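Local coordinates for protein tRNA (uracil(54)-C(5))-methyltransferase (PDB 2JJQ) that catalyses the S-adenosyl-L-methionine-dependent methylation of uridine 54 in tRNA to 5-methyluridine, at residues Phe103-Leu108 / Gly113-Val118; Ile406-Met411 / Pro416-Val421; Asp138-Arg143 / Glu166-Leu171. All coordinates share one frame; numbering follows the deposited sequence.

Contact 1: residues Phe103-Leu108 / Gly113-Val118; sequences FKRKKL and GFEVEV
Arg105 and Leu108 meet Val116 and Val118 in a partly buried helix-to-strand contact, where the middle of helix 97-112 lies against the chain that leaves it through Gly113 and runs into strand 117-119. No direct hydrogen bond joins the segments. Val118 points its CG2 branch into the helix surface: this methyl lies 3.4 Å from the aliphatic CG of Arg105 and 4.0 Å from CD1 of Leu108. The same CD1 reaches CG1 of Val116 at 4.2 Å, the two side chains crossing at about a right angle, so that one leucine methyl touches both valines. Polar groups along the seam are joined through water instead. One water sits between Arg105 O and Val116 N, accepting from the latter (2.8 Å); a second accepts from Val118 N (2.9 Å) and, weakly, from Arg105 NH1. A third lies in the guanidinium plane, at its edge, bonded to Arg105 NE (3.3 Å) and weakly to Glu115 OE2. A bend at chi3 (-65°) swings the guanidinium round to the second and third waters while CG stays on Val118. Gly113, with a positive phi of 102°, ends the helix and lets the chain turn back along it. Leu108 also packs on Ala408, and Glu117 pairs with it through the backbone; strand 117-119 is thereby added beside 403-409 as an outermost strand in the sheet of the class I-like methyltransferase fold.

Contact 2: residues Ile406-Met411 / Pro416-Val421; sequences IVALDM and PHVELV
Asp410 OD1 is gripped from several directions: a water bridges it and His417 O, Lys104 NZ forms a salt bridge with it, and Phe412 N adds a weak bond. OD2 of the same carboxylate bonds to Tyr97 OH; together with the lysine this probably favours the charged form. Beyond this junction the segments pair as an antiparallel hairpin. Leu409 N donates to Glu419 O (2.7 Å) from a position tilted off the carbonyl plane, whereas Val421 N approaches Val407 O (2.8 Å) almost exactly in line with the carbonyl, at 179°. On the face of Leu409 and Val421, CD1 of the leucine lies 3.5 Å from CG2 of the valine. Met411 CG lies 3.4 Å from Glu419 CB. With its CG anti to the backbone N (chi1 -176°) and a bend at chi2 (90°), Glu419 keeps CB on the methionine while its carboxylate turns off towards Cys387; these are the predicted proton acceptor and nucleophile. On the face of Ala408 and Leu420, Ala408 CB lies 4.0 Å from Leu420 CD2; it also touches Val418 CG2 at 3.8 Å. Helix 97-112 covers the Ala408 face and helix 275-288 the Leu409 face, while strands 117-119 and 381-386 flank the hairpin.

Contact 3: residues Asp138-Arg143 / Glu166-Leu171; sequences DGIGFR and EAIERL
Ile140 meets Ile168 and Leu171 in a small, buried and wholly apolar contact that packs helix 162-178 against the corner between strands 130-136 and 142-143, in the part of the chain that also carries Cys157, a cluster ligand by similarity. Two branches of the isoleucine share the work. Its CD1 reaches Leu171 CD2 at 3.9 Å, the side chains crossing at a slant, while its CG2 lies 4.4 Å from Ile168 CG1. The first torsion of Ile140, with CG2 anti to the backbone N and CG1 beside it (chi1 -68°), spreads the two branches over residues three apart on the helix, hence over neighbouring turns. Ile168 also touches Leu133 and Leu171 touches Ile135, both of strand 130-136.

Hydrogen bonds stay on each side of the contact. Leu171 N bonds to Ala167 O (2.8 Å) within the helix. Across from it, Ile140 N is held by a side-chain acceptor, Asp153 OD1; Ile140 also pairs with Ile154 and Gly141 with Ala134, so the corner is bonded both to strand 130-136 and to strand 151-153 and the residue after it. Gly141 has phi 163° and psi -117°, a conformation in which a CB would press on the preceding carbonyl oxygen.

Charges lie apart from the apolar patch. Arg170 NH2 is 3.1 Å from Glu166 OE2, with the oxygen well out of the guanidinium plane, so the attraction is electrostatic without a directed N-H; Asp225 is its second partner.

With 140 Å² buried and no polar bond between the segments, the contact holds by dispersion and exclusion of water, and its geometry probably rests on the separately bonded backbones.

Contacts 1 and 2 form one continuous region, their centres about 9 Å apart. Glu117 O probably accepts a hydrogen bond from Ala408 N at 2.8 Å, joining the added strand to the hairpin. Contact 2 holds the predicted catalytic Glu419, whose side chain is about 3 Å from that of Cys387 and about 7 Å from bound S-adenosyl-L-homocysteine; contact 1 lies farther out, the Val118 side chain about 9 Å from that of Glu419. Contact 3 is remote, its centre about 31 Å from that of contact 2 and about 37 Å from that of contact 1. Its Ile168 side chain is about 6 Å from that of Cys157, a cluster ligand by similarity.

Contact 1: residues Phe103-Leu108 / Gly113-Val118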
loop_
_atom_site.group_PDB
_atom_site.type_symbol
_atom_site.label_atom_id
_atom_site.label_comp_id
_atom_site.label_asym_id
_atom_site.label_seq_id
_atom_site.Cartn_x
_atom_site.Cartn_y
_atom_site.Cartn_z
ATOM N N PHE A 103 -3.928 -18.876 -3.900
ATOM C CA PHE A 103 -2.485 -18.766 -3.779
ATOM C C PHE A 103 -2.120 -18.142 -2.420
ATOM O O PHE A 103 -1.172 -18.588 -1.754
ATOM C CB PHE A 103 -1.937 -17.891 -4.927
ATOM C CG PHE A 103 -0.549 -17.314 -4.652
ATOM C CD1 PHE A 103 0.565 -18.084 -4.868
ATOM C CD2 PHE A 103 -0.380 -16.003 -4.186
ATOM C CE1 PHE A 103 1.837 -17.576 -4.648
ATOM C CE2 PHE A 103 0.870 -15.473 -3.943
ATOM C CZ PHE A 103 2.017 -16.292 -4.136
ATOM N N LYS A 104 -2.858 -17.117 -2.010
ATOM C CA LYS A 104 -2.591 -16.418 -0.750
ATOM C C LYS A 104 -2.909 -17.312 0.444
ATOM O O LYS A 104 -2.155 -17.328 1.407
ATOM C CB LYS A 104 -3.352 -15.077 -0.692
ATOM C CG LYS A 104 -2.612 -14.087 -1.602
ATOM C CD LYS A 104 -3.361 -12.803 -1.860
ATOM C CE LYS A 104 -2.454 -11.853 -2.659
ATOM N NZ LYS A 104 -3.026 -10.467 -2.948
ATOM N N ARG A 105 -3.998 -18.071 0.369
ATOM C CA ARG A 105 -4.307 -19.045 1.435
ATOM C C ARG A 105 -3.189 -20.045 1.616
ATOM O O ARG A 105 -2.731 -20.286 2.725
ATOM C CB ARG A 105 -5.637 -19.748 1.186
ATOM C CG ARG A 105 -6.758 -18.793 1.400
ATOM C CD ARG A 105 -8.027 -19.572 1.524
ATOM N NE ARG A 105 -8.299 -20.236 0.269
ATOM C CZ ARG A 105 -9.112 -19.739 -0.659
ATOM N NH1 ARG A 105 -9.720 -18.574 -0.450
ATOM N NH2 ARG A 105 -9.314 -20.409 -1.784
ATOM N N LYS A 106 -2.738 -20.605 0.516
ATOM C CA LYS A 106 -1.687 -21.617 0.547
ATOM C C LYS A 106 -0.361 -21.048 1.083
ATOM O O LYS A 106 0.310 -21.655 1.939
ATOM C CB LYS A 106 -1.508 -22.179 -0.859
ATOM C CG LYS A 106 -2.628 -23.163 -1.274
ATOM C CD LYS A 106 -2.407 -23.567 -2.746
ATOM C CE LYS A 106 -3.517 -24.476 -3.343
ATOM N NZ LYS A 106 -3.979 -25.587 -2.419
ATOM N N LYS A 107 0.011 -19.866 0.587
ATOM C CA LYS A 107 1.206 -19.166 1.076
ATOM C C LYS A 107 1.205 -18.913 2.577
ATOM O O LYS A 107 2.196 -19.207 3.273
ATOM C CB LYS A 107 1.361 -17.852 0.313
ATOM C CG LYS A 107 2.577 -17.064 0.760
ATOM C CD LYS A 107 2.649 -15.829 -0.145
ATOM C CE LYS A 107 3.586 -14.799 0.387
ATOM N NZ LYS A 107 3.616 -13.581 -0.539
ATOM N N LEU A 108 0.072 -18.412 3.106
ATOM C CA LEU A 108 -0.046 -18.146 4.549
ATOM C C LEU A 108 0.040 -19.433 5.354
ATOM O O LEU A 108 0.675 -19.457 6.424
ATOM C CB LEU A 108 -1.375 -17.427 4.899
ATOM C CG LEU A 108 -1.352 -15.957 4.413
ATOM C CD1 LEU A 108 -2.757 -15.367 4.550
ATOM C CD2 LEU A 108 -0.286 -15.154 5.209
ATOM N N GLY A 113 1.840 -22.006 9.343
ATOM C CA GLY A 113 1.643 -23.381 9.872
ATOM C C GLY A 113 0.219 -23.864 9.965
ATOM O O GLY A 113 -0.031 -24.999 10.391
ATOM N N PHE A 114 -0.745 -23.048 9.543
ATOM C CA PHE A 114 -2.179 -23.438 9.684
ATOM C C PHE A 114 -3.025 -22.600 8.758
ATOM O O PHE A 114 -2.557 -21.571 8.273
ATOM C CB PHE A 114 -2.654 -23.263 11.114
ATOM C CG PHE A 114 -2.410 -21.907 11.659
ATOM C CD1 PHE A 114 -1.246 -21.617 12.343
ATOM C CD2 PHE A 114 -3.361 -20.912 11.515
ATOM C CE1 PHE A 114 -1.014 -20.358 12.839
ATOM C CE2 PHE A 114 -3.116 -19.625 12.033
ATOM C CZ PHE A 114 -1.955 -19.371 12.692
ATOM N N GLU A 115 -4.241 -23.050 8.502
ATOM C CA GLU A 115 -5.170 -22.379 7.594
ATOM C C GLU A 115 -5.559 -20.976 8.129
ATOM O O GLU A 115 -5.973 -20.815 9.302
ATOM C CB GLU A 115 -6.424 -23.245 7.471
ATOM C CG GLU A 115 -7.281 -22.938 6.264
ATOM C CD GLU A 115 -6.681 -23.521 4.994
ATOM O OE1 GLU A 115 -6.368 -24.744 4.997
ATOM O OE2 GLU A 115 -6.524 -22.764 3.991
ATOM N N VAL A 116 -5.466 -19.996 7.241
ATOM C CA VAL A 116 -5.888 -18.618 7.524
ATOM C C VAL A 116 -6.882 -18.173 6.457
ATOM O O VAL A 116 -6.643 -18.351 5.283
ATOM C CB VAL A 116 -4.670 -17.681 7.569
ATOM C CG1 VAL A 116 -5.176 -16.250 7.808
ATOM C CG2 VAL A 116 -3.699 -18.151 8.731
ATOM N N GLU A 117 -8.043 -17.683 6.873
ATOM C CA GLU A 117 -9.015 -17.185 5.913
ATOM C C GLU A 117 -8.441 -15.927 5.246
ATOM O O GLU A 117 -7.756 -15.095 5.904
ATOM C CB GLU A 117 -10.335 -16.864 6.619
ATOM C CG GLU A 117 -11.318 -16.063 5.755
ATOM C CD GLU A 117 -12.552 -15.561 6.530
ATOM O OE1 GLU A 117 -12.654 -15.779 7.766
ATOM O OE2 GLU A 117 -13.439 -14.936 5.870
ATOM N N VAL A 118 -8.690 -15.772 3.954
ATOM C CA VAL A 118 -8.314 -14.561 3.215
ATOM C C VAL A 118 -9.586 -13.827 2.736
ATOM O O VAL A 118 -10.341 -14.354 1.877
ATOM C CB VAL A 118 -7.390 -14.856 2.017
ATOM C CG1 VAL A 118 -6.949 -13.543 1.369
ATOM C CG2 VAL A 118 -6.125 -15.633 2.467
HETATM O O HOH W 1 -4.645 -20.497 4.641
HETATM O O HOH W 2 -10.286 -17.948 2.815
HETATM O O HOH W 3 -6.719 -23.092 0.630
#

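Contact 2: residues Ile406-Met411 / Pro416-Val421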
loop_
_atom_site.group_PDB
_atom_site.type_symbol
_atom_site.label_atom_id
_atom_site.label_comp_id
_atom_site.label_asym_id
_atom_site.label_seq_id
_atom_site.Cartn_x
_atom_site.Cartn_y
_atom_site.Cartn_z
ATOM N N ILE A 406 -7.085 -15.028 13.889
ATOM C CA ILE A 406 -6.273 -14.429 12.811
ATOM C C ILE A 406 -7.017 -14.513 11.491
ATOM O O ILE A 406 -7.683 -15.540 11.187
ATOM C CB ILE A 406 -4.881 -15.127 12.695
ATOM C CG1 ILE A 406 -3.971 -14.413 11.701
ATOM C CG2 ILE A 406 -5.030 -16.576 12.261
ATOM C CD1 ILE A 406 -2.500 -14.912 11.842
ATOM N N VAL A 407 -6.925 -13.444 10.699
ATOM C CA VAL A 407 -7.502 -13.426 9.371
ATOM C C VAL A 407 -6.559 -12.605 8.505
ATOM O O VAL A 407 -5.841 -11.778 9.019
ATOM C CB VAL A 407 -8.880 -12.745 9.414
ATOM C CG1 VAL A 407 -9.651 -13.068 8.187
ATOM C CG2 VAL A 407 -9.637 -13.280 10.590
ATOM N N ALA A 408 -6.528 -12.881 7.206
ATOM C CA ALA A 408 -5.788 -12.083 6.235
ATOM C C ALA A 408 -6.801 -11.339 5.400
ATOM O O ALA A 408 -7.892 -11.850 5.133
ATOM C CB ALA A 408 -4.965 -12.968 5.293
ATOM N N LEU A 409 -6.470 -10.120 5.041
ATOM C CA LEU A 409 -7.373 -9.301 4.183
ATOM C C LEU A 409 -6.578 -9.060 2.917
ATOM O O LEU A 409 -5.381 -8.719 2.981
ATOM C CB LEU A 409 -7.761 -7.981 4.827
ATOM C CG LEU A 409 -8.690 -8.165 6.028
ATOM C CD1 LEU A 409 -7.753 -8.354 7.186
ATOM C CD2 LEU A 409 -9.511 -6.878 6.219
ATOM N N ASP A 410 -7.203 -9.317 1.772
ATOM C CA ASP A 410 -6.523 -9.024 0.522
ATOM C C ASP A 410 -6.509 -7.498 0.280
ATOM O O ASP A 410 -7.350 -6.937 -0.444
ATOM C CB ASP A 410 -7.122 -9.778 -0.671
ATOM C CG ASP A 410 -6.279 -9.585 -1.913
ATOM O OD1 ASP A 410 -5.082 -9.282 -1.732
ATOM O OD2 ASP A 410 -6.783 -9.623 -3.056
ATOM N N MET A 411 -5.537 -6.829 0.877
ATOM C CA MET A 411 -5.432 -5.395 0.706
ATOM C C MET A 411 -4.829 -5.099 -0.660
ATOM O O MET A 411 -4.937 -3.950 -1.184
ATOM C CB MET A 411 -4.546 -4.796 1.842
ATOM C CG MET A 411 -5.331 -4.744 3.215
ATOM S SD MET A 411 -6.548 -3.379 3.265
ATOM C CE MET A 411 -5.628 -2.141 2.349
ATOM N N PRO A 416 1.351 -10.544 -4.901
ATOM C CA PRO A 416 1.421 -11.652 -3.948
ATOM C C PRO A 416 1.207 -11.278 -2.476
ATOM O O PRO A 416 1.250 -12.147 -1.613
ATOM C CB PRO A 416 2.853 -12.201 -4.128
ATOM C CG PRO A 416 3.506 -11.375 -5.137
ATOM C CD PRO A 416 2.670 -10.168 -5.440
ATOM N N HIS A 417 0.976 -9.994 -2.194
ATOM C CA HIS A 417 0.986 -9.511 -0.823
ATOM C C HIS A 417 -0.358 -9.604 -0.153
ATOM O O HIS A 417 -1.413 -9.493 -0.789
ATOM C CB HIS A 417 1.450 -8.055 -0.783
ATOM C CG HIS A 417 2.727 -7.826 -1.513
ATOM N ND1 HIS A 417 3.875 -8.529 -1.228
ATOM C CD2 HIS A 417 3.027 -7.019 -2.555
ATOM C CE1 HIS A 417 4.839 -8.135 -2.039
ATOM N NE2 HIS A 417 4.355 -7.208 -2.841
ATOM N N VAL A 418 -0.325 -9.807 1.153
ATOM C CA VAL A 418 -1.570 -9.851 1.892
ATOM C C VAL A 418 -1.376 -9.086 3.210
ATOM O O VAL A 418 -0.215 -8.901 3.621
ATOM C CB VAL A 418 -1.978 -11.324 2.108
ATOM C CG1 VAL A 418 -1.388 -11.834 3.432
ATOM C CG2 VAL A 418 -3.460 -11.450 2.102
ATOM N N GLU A 419 -2.465 -8.629 3.827
ATOM C CA GLU A 419 -2.456 -7.978 5.140
ATOM C C GLU A 419 -3.025 -8.888 6.227
ATOM O O GLU A 419 -4.202 -9.210 6.210
ATOM C CB GLU A 419 -3.298 -6.723 5.104
ATOM C CG GLU A 419 -3.275 -5.938 6.404
ATOM C CD GLU A 419 -2.164 -4.903 6.430
ATOM O OE1 GLU A 419 -1.171 -5.093 5.701
ATOM O OE2 GLU A 419 -2.321 -3.874 7.129
ATOM N N LEU A 420 -2.243 -9.248 7.220
ATOM C CA LEU A 420 -2.752 -10.166 8.257
ATOM C C LEU A 420 -3.214 -9.316 9.424
ATOM O O LEU A 420 -2.635 -8.249 9.684
ATOM C CB LEU A 420 -1.609 -11.013 8.782
ATOM C CG LEU A 420 -1.138 -12.192 7.994
ATOM C CD1 LEU A 420 0.200 -12.583 8.712
ATOM C CD2 LEU A 420 -2.208 -13.271 8.216
ATOM N N VAL A 421 -4.206 -9.806 10.183
ATOM C CA VAL A 421 -4.623 -9.105 11.398
ATOM C C VAL A 421 -4.755 -10.235 12.403
ATOM O O VAL A 421 -5.595 -11.140 12.234
ATOM C CB VAL A 421 -5.981 -8.333 11.241
ATOM C CG1 VAL A 421 -6.335 -7.612 12.539
ATOM C CG2 VAL A 421 -5.948 -7.357 10.042
HETATM O O HOH W 4 -3.519 -8.414 0.040
#

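Contact 3: residues Asp138-Arg143 / Glu166-Leu171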
loop_
_atom_site.group_PDB
_atom_site.type_symbol
_atom_site.label_atom_id
_atom_site.label_comp_id
_atom_site.label_asym_id
_atom_site.label_seq_id
_atom_site.Cartn_x
_atom_site.Cartn_y
_atom_site.Cartn_z
ATOM N N ASP A 138 8.972 9.979 -23.691
ATOM C CA ASP A 138 8.334 8.883 -24.424
ATOM C C ASP A 138 7.052 8.303 -23.841
ATOM O O ASP A 138 6.669 7.190 -24.170
ATOM C CB ASP A 138 9.348 7.773 -24.676
ATOM C CG ASP A 138 10.330 8.149 -25.783
ATOM O OD1 ASP A 138 9.888 8.826 -26.754
ATOM O OD2 ASP A 138 11.522 7.794 -25.676
ATOM N N GLY A 139 6.390 9.028 -22.955
ATOM C CA GLY A 139 5.084 8.564 -22.499
ATOM C C GLY A 139 4.832 8.870 -21.038
ATOM O O GLY A 139 5.753 9.297 -20.327
ATOM N N ILE A 140 3.598 8.582 -20.616
ATOM C CA ILE A 140 3.127 8.775 -19.230
ATOM C C ILE A 140 2.718 7.395 -18.688
ATOM O O ILE A 140 1.890 6.685 -19.294
ATOM C CB ILE A 140 1.920 9.754 -19.193
ATOM C CG1 ILE A 140 2.332 11.187 -19.581
ATOM C CG2 ILE A 140 1.233 9.754 -17.795
ATOM C CD1 ILE A 140 1.199 12.079 -20.063
ATOM N N GLY A 141 3.312 6.991 -17.569
ATOM C CA GLY A 141 2.982 5.695 -16.985
ATOM C C GLY A 141 4.057 5.291 -16.002
ATOM O O GLY A 141 4.313 5.980 -15.031
ATOM N N PHE A 142 4.740 4.192 -16.271
ATOM C CA PHE A 142 5.686 3.681 -15.287
ATOM C C PHE A 142 6.836 2.924 -15.960
ATOM O O PHE A 142 6.728 2.568 -17.140
ATOM C CB PHE A 142 4.957 2.800 -14.289
ATOM C CG PHE A 142 4.198 1.678 -14.926
ATOM C CD1 PHE A 142 2.879 1.861 -15.327
ATOM C CD2 PHE A 142 4.815 0.439 -15.172
ATOM C CE1 PHE A 142 2.164 0.829 -15.925
ATOM C CE2 PHE A 142 4.092 -0.610 -15.778
ATOM C CZ PHE A 142 2.763 -0.407 -16.152
ATOM N N ARG A 143 7.946 2.744 -15.235
ATOM C CA ARG A 143 9.107 2.090 -15.819
ATOM C C ARG A 143 8.811 0.617 -16.046
ATOM O O ARG A 143 8.207 -0.049 -15.193
ATOM C CB ARG A 143 10.376 2.308 -14.975
ATOM C CG ARG A 143 10.961 3.711 -15.122
ATOM C CD ARG A 143 11.836 4.137 -13.920
ATOM N NE ARG A 143 11.338 3.603 -12.646
ATOM C CZ ARG A 143 11.498 4.181 -11.446
ATOM N NH1 ARG A 143 12.134 5.347 -11.345
ATOM N NH2 ARG A 143 11.001 3.599 -10.347
ATOM N N GLU A 166 -9.217 10.439 -17.163
ATOM C CA GLU A 166 -9.464 11.875 -17.174
ATOM C C GLU A 166 -8.196 12.706 -16.814
ATOM O O GLU A 166 -7.865 13.718 -17.477
ATOM C CB GLU A 166 -10.637 12.269 -16.243
ATOM C CG GLU A 166 -10.563 13.813 -15.942
ATOM C CD GLU A 166 -11.746 14.410 -15.150
ATOM O OE1 GLU A 166 -12.631 13.658 -14.682
ATOM O OE2 GLU A 166 -11.756 15.660 -14.975
ATOM N N ALA A 167 -7.471 12.302 -15.779
ATOM C CA ALA A 167 -6.297 13.063 -15.383
ATOM C C ALA A 167 -5.248 13.014 -16.468
ATOM O O ALA A 167 -4.613 14.006 -16.765
ATOM C CB ALA A 167 -5.714 12.532 -14.033
ATOM N N ILE A 168 -5.042 11.824 -17.020
ATOM C CA ILE A 168 -4.070 11.658 -18.068
ATOM C C ILE A 168 -4.487 12.518 -19.266
ATOM O O ILE A 168 -3.705 13.273 -19.818
ATOM C CB ILE A 168 -3.869 10.173 -18.404
ATOM C CG1 ILE A 168 -3.160 9.484 -17.213
ATOM C CG2 ILE A 168 -2.915 10.019 -19.607
ATOM C CD1 ILE A 168 -3.190 7.943 -17.322
ATOM N N GLU A 169 -5.743 12.451 -19.645
ATOM C CA GLU A 169 -6.101 13.231 -20.816
ATOM C C GLU A 169 -5.946 14.740 -20.582
ATOM O O GLU A 169 -5.407 15.430 -21.451
ATOM C CB GLU A 169 -7.475 12.832 -21.332
ATOM C CG GLU A 169 -8.651 13.346 -20.581
ATOM C CD GLU A 169 -9.957 12.931 -21.272
ATOM O OE1 GLU A 169 -10.232 11.707 -21.334
ATOM O OE2 GLU A 169 -10.684 13.827 -21.773
ATOM N N ARG A 170 -6.328 15.251 -19.397
ATOM C CA ARG A 170 -6.090 16.660 -19.084
ATOM C C ARG A 170 -4.604 16.971 -19.023
ATOM O O ARG A 170 -4.161 18.071 -19.344
ATOM C CB ARG A 170 -6.696 17.057 -17.751
ATOM C CG ARG A 170 -8.165 16.744 -17.555
ATOM C CD ARG A 170 -9.057 17.592 -18.359
ATOM N NE ARG A 170 -10.434 17.462 -17.829
ATOM C CZ ARG A 170 -10.997 18.388 -17.061
ATOM N NH1 ARG A 170 -10.302 19.474 -16.776
ATOM N NH2 ARG A 170 -12.246 18.255 -16.618
ATOM N N LEU A 171 -3.824 16.012 -18.533
ATOM C CA LEU A 171 -2.417 16.300 -18.363
ATOM C C LEU A 171 -1.796 16.554 -19.739
ATOM O O LEU A 171 -0.952 17.434 -19.910
ATOM C CB LEU A 171 -1.702 15.107 -17.692
ATOM C CG LEU A 171 -0.189 15.306 -17.520
ATOM C CD1 LEU A 171 0.254 16.603 -16.815
ATOM C CD2 LEU A 171 0.402 14.043 -16.789
#